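Long-range contacts in archaemetzincin (Archaeoglobus fulgidus, PDB 3ZVS), which is probably a zinc-dependent metalloprotease of the M54 peptidase family, with a natural substrate that is still unknown: residues P7-S12 and A35-L40; G83-G88 and V116-H121. All coordinates share one frame; numbering follows the deposited sequence.

Interaction 1: residues P7-S12 and A35-L40; sequences PLSVNS and ASDVSL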
# COMPACT_ATOMS: atom_id res chain seq x y z
N PRO A 7 -0.82 10.99 2.17
CA PRO A 7 0.38 11.14 1.35
C PRO A 7 1.59 11.44 2.24
O PRO A 7 1.52 12.34 3.11
CB PRO A 7 0.03 12.34 0.42
CG PRO A 7 -1.45 12.53 0.57
CD PRO A 7 -1.75 12.12 1.99
N LEU A 8 2.66 10.71 2.05
CA LEU A 8 3.88 10.87 2.82
C LEU A 8 5.06 10.92 1.87
O LEU A 8 5.58 9.86 1.47
CB LEU A 8 4.06 9.70 3.78
CG LEU A 8 3.00 9.52 4.85
CD1 LEU A 8 3.19 8.19 5.55
CD2 LEU A 8 3.02 10.62 5.86
N SER A 9 5.45 12.11 1.44
CA SER A 9 6.47 12.25 0.39
C SER A 9 6.17 11.42 -0.86
O SER A 9 6.89 10.48 -1.19
CB SER A 9 7.84 11.90 0.92
OG SER A 9 8.16 12.71 2.05
N VAL A 10 5.12 11.82 -1.55
CA VAL A 10 4.62 11.08 -2.70
C VAL A 10 4.06 12.05 -3.72
O VAL A 10 3.48 13.07 -3.37
CB VAL A 10 3.56 10.04 -2.27
CG1 VAL A 10 2.28 10.69 -1.75
CG2 VAL A 10 3.27 9.05 -3.42
N ASN A 11 4.20 11.71 -5.00
CA ASN A 11 3.61 12.49 -6.09
C ASN A 11 2.09 12.63 -5.92
O ASN A 11 1.37 11.64 -5.69
CB ASN A 11 3.90 11.76 -7.39
CG ASN A 11 3.47 12.53 -8.62
OD1 ASN A 11 2.89 13.62 -8.56
ND2 ASN A 11 3.77 11.97 -9.76
N SER A 12 1.59 13.86 -5.98
CA SER A 12 0.16 14.12 -5.81
C SER A 12 -0.69 13.40 -6.85
O SER A 12 -1.83 13.00 -6.58
CB SER A 12 -0.12 15.63 -5.86
OG SER A 12 0.24 16.18 -7.10
N ALA A 35 -1.05 16.33 2.58
CA ALA A 35 0.27 15.77 2.38
C ALA A 35 1.26 16.22 3.43
O ALA A 35 1.19 17.34 3.94
CB ALA A 35 0.78 16.15 1.04
N SER A 36 2.17 15.33 3.79
CA SER A 36 3.26 15.66 4.69
C SER A 36 4.48 14.92 4.21
O SER A 36 4.39 13.95 3.45
CB SER A 36 2.93 15.31 6.17
OG SER A 36 2.87 13.92 6.40
N ASP A 37 5.66 15.38 4.61
CA ASP A 37 6.86 14.62 4.34
C ASP A 37 6.95 13.45 5.30
O ASP A 37 6.65 13.60 6.50
CB ASP A 37 8.11 15.50 4.51
CG ASP A 37 8.18 16.65 3.53
OD1 ASP A 37 7.46 16.68 2.51
OD2 ASP A 37 8.96 17.58 3.81
N VAL A 38 7.38 12.29 4.82
CA VAL A 38 7.54 11.14 5.67
C VAL A 38 8.54 11.50 6.79
O VAL A 38 9.52 12.23 6.56
CB VAL A 38 7.88 9.87 4.84
CG1 VAL A 38 9.26 9.97 4.17
CG2 VAL A 38 7.76 8.64 5.70
N SER A 39 8.28 11.03 8.00
CA SER A 39 9.07 11.45 9.17
C SER A 39 10.52 10.98 9.09
O SER A 39 10.79 9.80 8.93
CB SER A 39 8.43 10.92 10.45
OG SER A 39 9.18 11.39 11.58
N LEU A 40 11.45 11.93 9.27
CA LEU A 40 12.86 11.58 9.47
C LEU A 40 13.12 10.70 10.69
O LEU A 40 14.12 10.01 10.73
CB LEU A 40 13.73 12.84 9.51
CG LEU A 40 13.87 13.54 8.18
CD1 LEU A 40 14.49 14.93 8.41
CD2 LEU A 40 14.68 12.76 7.17
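The Pro7 ring turns one broad side to Ala35. Ala35 CA sits over it on the side of CB and CG, 4.0 Å from Pro7 CB, while the ring methylene Pro7 CB and the methyl Ala35 CB meet at 3.9 Å. The peptide groups that follow are joined in the pattern of a parallel bridge between Leu8 and Ser36. Ser36 N gives its hydrogen to Pro7 O at 3.1 Å. Ser9 N binds Ser36 O at 2.9 Å. Ser36 O also receives a CA-H...O contact from Leu8 CA, so the N-H of Ser9 and, more weakly, the CA-H of Leu8 both point at one oxygen. This bridge prolongs the pairing of parallel strands 2-7 and 29-32 beyond their ends.

The side chain of Ser9 adds a third bond. Ser9 OG stands beside its own backbone N (chi1 -57°) and there accepts the hydrogen of Val38 N at 2.9 Å, with 160° at the hydrogen. Val38 CG1 rests alongside the same hydroxyl. Next to this bond, Leu8 CB meets Val38 CB at 4.0 Å, and Leu8 CD2 comes alongside Ser36 OG at 3.3 Å. Leu8 and Val38 both pack on Ile55 of helix 52-58. The backbone of Leu8 is also bonded to Val68 of strand 65-69, so Leu8 ties the 35-40 loop to that strand.

All three hydrogen bonds have backbone N-H donors. Two of them end on backbone carbonyls, the third on a serine hydroxyl. The contact is uncharged: these N-H bonds set the register, and apolar carbons fill in beside them.

Interaction 2: residues G83-G88 and V116-H121; sequences GEAELG and VHEIGH. With ZN (zinc ion), chain D.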
# COMPACT_ATOMS: atom_id res chain seq x y z
N GLY A 83 5.21 -2.76 1.42
CA GLY A 83 4.28 -2.20 2.36
C GLY A 83 4.31 -2.98 3.66
O GLY A 83 5.02 -3.99 3.80
N GLU A 84 3.52 -2.51 4.61
CA GLU A 84 3.29 -3.17 5.88
C GLU A 84 1.90 -2.78 6.35
O GLU A 84 1.45 -1.63 6.15
CB GLU A 84 4.34 -2.82 6.95
CG GLU A 84 4.20 -3.74 8.21
CD GLU A 84 5.23 -3.54 9.29
OE1 GLU A 84 6.13 -2.73 9.11
OE2 GLU A 84 5.13 -4.22 10.34
N ALA A 85 1.18 -3.72 6.94
CA ALA A 85 -0.17 -3.50 7.38
C ALA A 85 -0.43 -4.12 8.74
O ALA A 85 0.19 -5.12 9.12
CB ALA A 85 -1.16 -4.09 6.34
N GLU A 86 -1.38 -3.54 9.46
CA GLU A 86 -1.93 -4.18 10.66
C GLU A 86 -3.03 -5.16 10.23
O GLU A 86 -4.09 -4.73 9.77
CB GLU A 86 -2.54 -3.12 11.58
CG GLU A 86 -1.53 -2.08 12.02
CD GLU A 86 -2.15 -0.97 12.85
OE1 GLU A 86 -3.33 -0.67 12.69
OE2 GLU A 86 -1.43 -0.42 13.71
N LEU A 87 -2.80 -6.46 10.37
CA LEU A 87 -3.78 -7.46 9.95
C LEU A 87 -5.06 -7.34 10.77
O LEU A 87 -5.03 -7.50 12.00
CB LEU A 87 -3.18 -8.86 10.09
CG LEU A 87 -4.11 -9.98 9.63
CD1 LEU A 87 -4.24 -10.09 8.13
CD2 LEU A 87 -3.64 -11.33 10.18
N GLY A 88 -6.16 -7.00 10.11
CA GLY A 88 -7.43 -6.74 10.78
C GLY A 88 -7.45 -5.53 11.70
O GLY A 88 -8.37 -5.39 12.50
N VAL A 116 -4.33 -1.98 -3.04
CA VAL A 116 -5.41 -2.90 -2.77
C VAL A 116 -4.93 -4.03 -1.87
O VAL A 116 -5.61 -4.41 -0.92
CB VAL A 116 -5.98 -3.42 -4.08
CG1 VAL A 116 -6.96 -4.58 -3.85
CG2 VAL A 116 -6.74 -2.29 -4.81
N HIS A 117 -3.74 -4.55 -2.16
CA HIS A 117 -3.12 -5.61 -1.35
C HIS A 117 -3.00 -5.18 0.12
O HIS A 117 -3.36 -5.89 1.05
CB HIS A 117 -1.75 -5.93 -1.94
CG HIS A 117 -1.02 -7.01 -1.22
ND1 HIS A 117 -1.08 -8.34 -1.61
CD2 HIS A 117 -0.23 -6.99 -0.11
CE1 HIS A 117 -0.33 -9.07 -0.80
NE2 HIS A 117 0.20 -8.27 0.12
N GLU A 118 -2.43 -4.00 0.34
CA GLU A 118 -2.25 -3.52 1.71
C GLU A 118 -3.59 -3.34 2.43
O GLU A 118 -3.75 -3.69 3.58
CB GLU A 118 -1.46 -2.20 1.71
CG GLU A 118 -0.01 -2.34 1.28
CD GLU A 118 0.72 -3.42 2.02
OE1 GLU A 118 0.55 -3.54 3.27
OE2 GLU A 118 1.47 -4.19 1.39
N ILE A 119 -4.54 -2.74 1.76
CA ILE A 119 -5.84 -2.51 2.37
C ILE A 119 -6.52 -3.86 2.67
O ILE A 119 -7.13 -4.03 3.70
CB ILE A 119 -6.72 -1.58 1.49
CG1 ILE A 119 -6.16 -0.17 1.47
CG2 ILE A 119 -8.16 -1.54 1.97
CD1 ILE A 119 -6.65 0.63 0.29
N GLY A 120 -6.35 -4.84 1.78
CA GLY A 120 -6.88 -6.16 2.05
C GLY A 120 -6.36 -6.72 3.36
O GLY A 120 -7.13 -7.34 4.09
N HIS A 121 -5.07 -6.54 3.63
CA HIS A 121 -4.55 -6.95 4.94
C HIS A 121 -5.22 -6.23 6.10
O HIS A 121 -5.55 -6.85 7.11
CB HIS A 121 -3.07 -6.67 5.07
CG HIS A 121 -2.15 -7.60 4.32
ND1 HIS A 121 -2.22 -8.98 4.38
CD2 HIS A 121 -1.05 -7.32 3.57
CE1 HIS A 121 -1.21 -9.50 3.69
NE2 HIS A 121 -0.50 -8.51 3.18
ZN ZN D . 1.11 -8.80 1.91
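Glu118 and His121, on the zinc-binding HExxH helix of the active site, face Gly83, Ala85 and the turn after strand 83-85. Glu118 is the inferred proton acceptor. Its chain is bent at chi2 (-51°), which brings the carboxylate up to the strand. There Glu118 OE2 lies 3.6 Å from Gly83 CA, and Glu118 OE1 touches Ala85 CB at 3.6 Å. The tight fit at Gly83 suits a residue with no side chain.

One helical turn on, His121 CB packs on Ala85 CB at 3.5 Å. The imidazole reaches the zinc through His121 NE2 at 2.1 Å. His117 NE2 binds the same zinc ion, also at 2.1 Å, and His127 is the third histidine ligand. His121 ND1 is held by Leu125 O and His117 ND1 by Val133 O, so each ring is fixed from its other nitrogen.

Strand 83-85 is an edge strand of the five-stranded sheet, antiparallel to 91-95, and its direction makes 19° with that of helix segment 116-121. In metzincins such an edge strand borders the substrate cleft, and this one probably does the same. With the carboxylate of Glu118 cut back to an alanine, Gly83 CA and Ala85 CB would probably lose their partner, and a gap would be likely to open between strand and helix. Beyond the strand, Gly88 N donates to His121 O at 3.1 Å. Leu87 CA adds a CA-H...O contact of 3.4 Å to His121 O.

From the N terminus, strand 2-7 leads into segment 7-12 and then helix 12-26. That helix carries the chain back and strand 29-32 runs parallel to 2-7, a beta-alpha-beta crossover. Interaction 1 closes it where 35-40 lies beside 7-12. Its loop is complete before interaction 2 opens, so the two stand in series and neither nest nor cross. Interaction 2 closes a second loop, holding strand 91-95 and most of helix 104-122, when 116-121 meets 83-88. The first contact ties two loops that follow parallel strands near one edge of the five-stranded sheet. The second ties the opposite edge strand to the zinc-binding helix. Their centres are about 19 Å apart, and they do not touch.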